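Local coordinates for protein extracellular ligand-binding receptor (Desulfitobacterium hafniense, PDB 4Q6B) that binds leucine and probably serves as the extracellular substrate-binding component of an ABC-type amino-acid transporter, at residues A[79-83]-A[84-88]. Residues are numbered along the deposited sequence; the frame is centred on the assembly and turned at random.
With LEU (leucine), chain B.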
loop_
_atom_site.group_PDB
_atom_site.type_symbol
_atom_site.label_atom_id
_atom_site.label_comp_id
_atom_site.label_asym_id
_atom_site.label_seq_id
_atom_site.Cartn_x
_atom_site.Cartn_y
_atom_site.Cartn_z
ATOM N N ILE A 79 -2.549 -5.074 -13.206
ATOM C CA ILE A 79 -1.897 -4.591 -11.977
ATOM C C ILE A 79 -2.323 -3.137 -11.837
ATOM O O ILE A 79 -2.111 -2.339 -12.743
ATOM C CB ILE A 79 -0.348 -4.656 -12.074
ATOM C CG1 ILE A 79 0.061 -6.129 -12.079
ATOM C CG2 ILE A 79 0.290 -4.043 -10.810
ATOM C CD1 ILE A 79 1.530 -6.340 -12.334
ATOM N N GLY A 80 -2.976 -2.815 -10.728
ATOM C CA GLY A 80 -3.411 -1.450 -10.466
ATOM C C GLY A 80 -4.670 -1.495 -9.593
ATOM O O GLY A 80 -5.015 -2.577 -9.134
ATOM N N HIS A 81 -5.308 -0.339 -9.317
ATOM C CA HIS A 81 -4.741 0.992 -9.585
ATOM C C HIS A 81 -4.024 1.432 -8.285
ATOM O O HIS A 81 -3.875 0.623 -7.346
ATOM C CB HIS A 81 -5.857 1.984 -9.970
ATOM C CG HIS A 81 -6.545 1.642 -11.265
ATOM N ND1 HIS A 81 -6.666 2.558 -12.298
ATOM C CD2 HIS A 81 -7.124 0.497 -11.712
ATOM C CE1 HIS A 81 -7.286 1.994 -13.317
ATOM N NE2 HIS A 81 -7.579 0.744 -12.990
ATOM N N ARG A 82 -3.579 2.682 -8.204
ATOM C CA ARG A 82 -2.818 3.112 -7.011
ATOM C C ARG A 82 -3.785 3.621 -5.958
ATOM O O ARG A 82 -3.807 3.128 -4.808
ATOM C CB ARG A 82 -1.874 4.256 -7.368
ATOM C CG ARG A 82 -0.949 4.662 -6.207
ATOM C CD ARG A 82 0.011 5.781 -6.674
ATOM N NE ARG A 82 0.981 6.223 -5.663
ATOM C CZ ARG A 82 0.820 7.285 -4.883
ATOM N NH1 ARG A 82 1.764 7.608 -4.004
ATOM N NH2 ARG A 82 -0.286 8.015 -4.983
ATOM N N ASN A 83 -4.641 4.551 -6.348
ATOM C CA ASN A 83 -5.483 5.224 -5.358
ATOM C C ASN A 83 -6.724 4.393 -5.105
ATOM O O ASN A 83 -7.364 3.936 -6.065
ATOM C CB ASN A 83 -5.956 6.602 -5.886
ATOM C CG ASN A 83 -4.793 7.525 -6.198
ATOM O OD1 ASN A 83 -4.215 7.436 -7.280
ATOM N ND2 ASN A 83 -4.413 8.378 -5.239
ATOM N N SER A 84 -7.094 4.208 -3.844
ATOM C CA SER A 84 -8.327 3.444 -3.584
ATOM C C SER A 84 -9.593 4.044 -4.199
ATOM O O SER A 84 -10.496 3.303 -4.605
ATOM C CB SER A 84 -8.532 3.254 -2.070
ATOM O OG SER A 84 -7.520 2.434 -1.517
ATOM N N PHE A 85 -9.698 5.375 -4.301
ATOM C CA PHE A 85 -10.926 5.933 -4.894
ATOM C C PHE A 85 -11.081 5.643 -6.383
ATOM O O PHE A 85 -12.178 5.820 -6.950
ATOM C CB PHE A 85 -11.061 7.424 -4.608
ATOM C CG PHE A 85 -10.212 8.293 -5.519
ATOM C CD1 PHE A 85 -10.761 8.846 -6.660
ATOM C CD2 PHE A 85 -8.885 8.559 -5.213
ATOM C CE1 PHE A 85 -10.010 9.657 -7.510
ATOM C CE2 PHE A 85 -8.111 9.375 -6.082
ATOM C CZ PHE A 85 -8.690 9.905 -7.220
ATOM N N ILE A 86 -9.995 5.209 -7.013
ATOM C CA ILE A 86 -10.033 4.694 -8.383
ATOM C C ILE A 86 -10.140 3.183 -8.411
ATOM O O ILE A 86 -10.986 2.637 -9.111
ATOM C CB ILE A 86 -8.797 5.209 -9.156
ATOM C CG1 ILE A 86 -8.755 6.728 -9.027
ATOM C CG2 ILE A 86 -8.798 4.705 -10.649
ATOM C CD1 ILE A 86 -7.663 7.352 -9.893
ATOM N N SER A 87 -9.345 2.470 -7.612
ATOM C CA SER A 87 -9.417 1.005 -7.647
ATOM C C SER A 87 -10.804 0.464 -7.274
ATOM O O SER A 87 -11.271 -0.524 -7.866
ATOM C CB SER A 87 -8.370 0.390 -6.699
ATOM O OG SER A 87 -7.062 0.583 -7.187
ATOM N N ILE A 88 -11.450 1.048 -6.275
ATOM C CA ILE A 88 -12.743 0.509 -5.851
ATOM C C ILE A 88 -13.802 0.523 -6.991
ATOM O O ILE A 88 -14.367 -0.526 -7.331
ATOM C CB ILE A 88 -13.229 1.219 -4.562
ATOM C CG1 ILE A 88 -12.271 0.859 -3.403
ATOM C CG2 ILE A 88 -14.684 0.891 -4.250
ATOM C CD1 ILE A 88 -12.525 1.799 -2.197
HETATM N N LEU B . -2.776 3.761 0.006
HETATM C CA LEU B . -3.290 4.856 -0.825
HETATM C C LEU B . -4.715 4.571 -1.267
HETATM O O LEU B . -5.357 5.402 -1.897
HETATM C CB LEU B . -2.383 5.039 -2.043
HETATM C CG LEU B . -1.066 5.541 -1.442
HETATM C CD1 LEU B . 0.101 4.770 -1.984
HETATM C CD2 LEU B . -0.853 7.042 -1.591
HETATM O OXT LEU B . -5.238 3.495 -0.945
#
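Asn83 meets the first turn of helix 84-97 with both its backbone and its side chain. Its carbonyl O accepts from Ser87 N at 2.9 Å, a nearly straight bond (N-H...O 171°), and from Ile86 N at 3.1 Å, a donor well above the carbonyl plane. The side chain runs alongside Phe85, with Asn83 CB 3.5 Å from Phe85 CE2 and the amide turned 58° from the ring plane. Further back in the loop, the peptide joining Gly80 to His81 is cis, and His81 N gives a bent hydrogen bond to Ser87 OG (2.9 Å). Ser87 OG stands beside its own backbone N (chi1 -70°), on the flank of the helix that faces His81, and is also bonded to Ser106 OG. The imidazole crosses Ile86 at about a right angle, bringing His81 ND1 to 3.4 Å from Ile86 CG2; Asp55 and Tyr94 hold its two ring nitrogens, which fixes the ring's rotation. At the helix start, the Ser84 N-H gives a nearly straight hydrogen bond to the bound leucine's O (Ser84 N to O 2.9 Å), while Ser84 OG donates to the leucine's OXT (2.6 Å), so the ligand carboxylate lies at the N-terminal end of the helix, where the dipole would probably favour its charge. Arg82, extended from CG to NE, lays one guanidinium face against the isobutyl end, CZ standing 3.7 Å from leucine CD2. Cutting Arg82 back to an alanine would probably strip this flat wall from the leucine methyls and leave a gap beside them. A loop leaving the C-terminal end of strand 75-79 and a helix N-terminus gripping the ligand carboxylate form one wall of the interdomain cleft, as in leucine-binding proteins of the periplasmic binding protein fold.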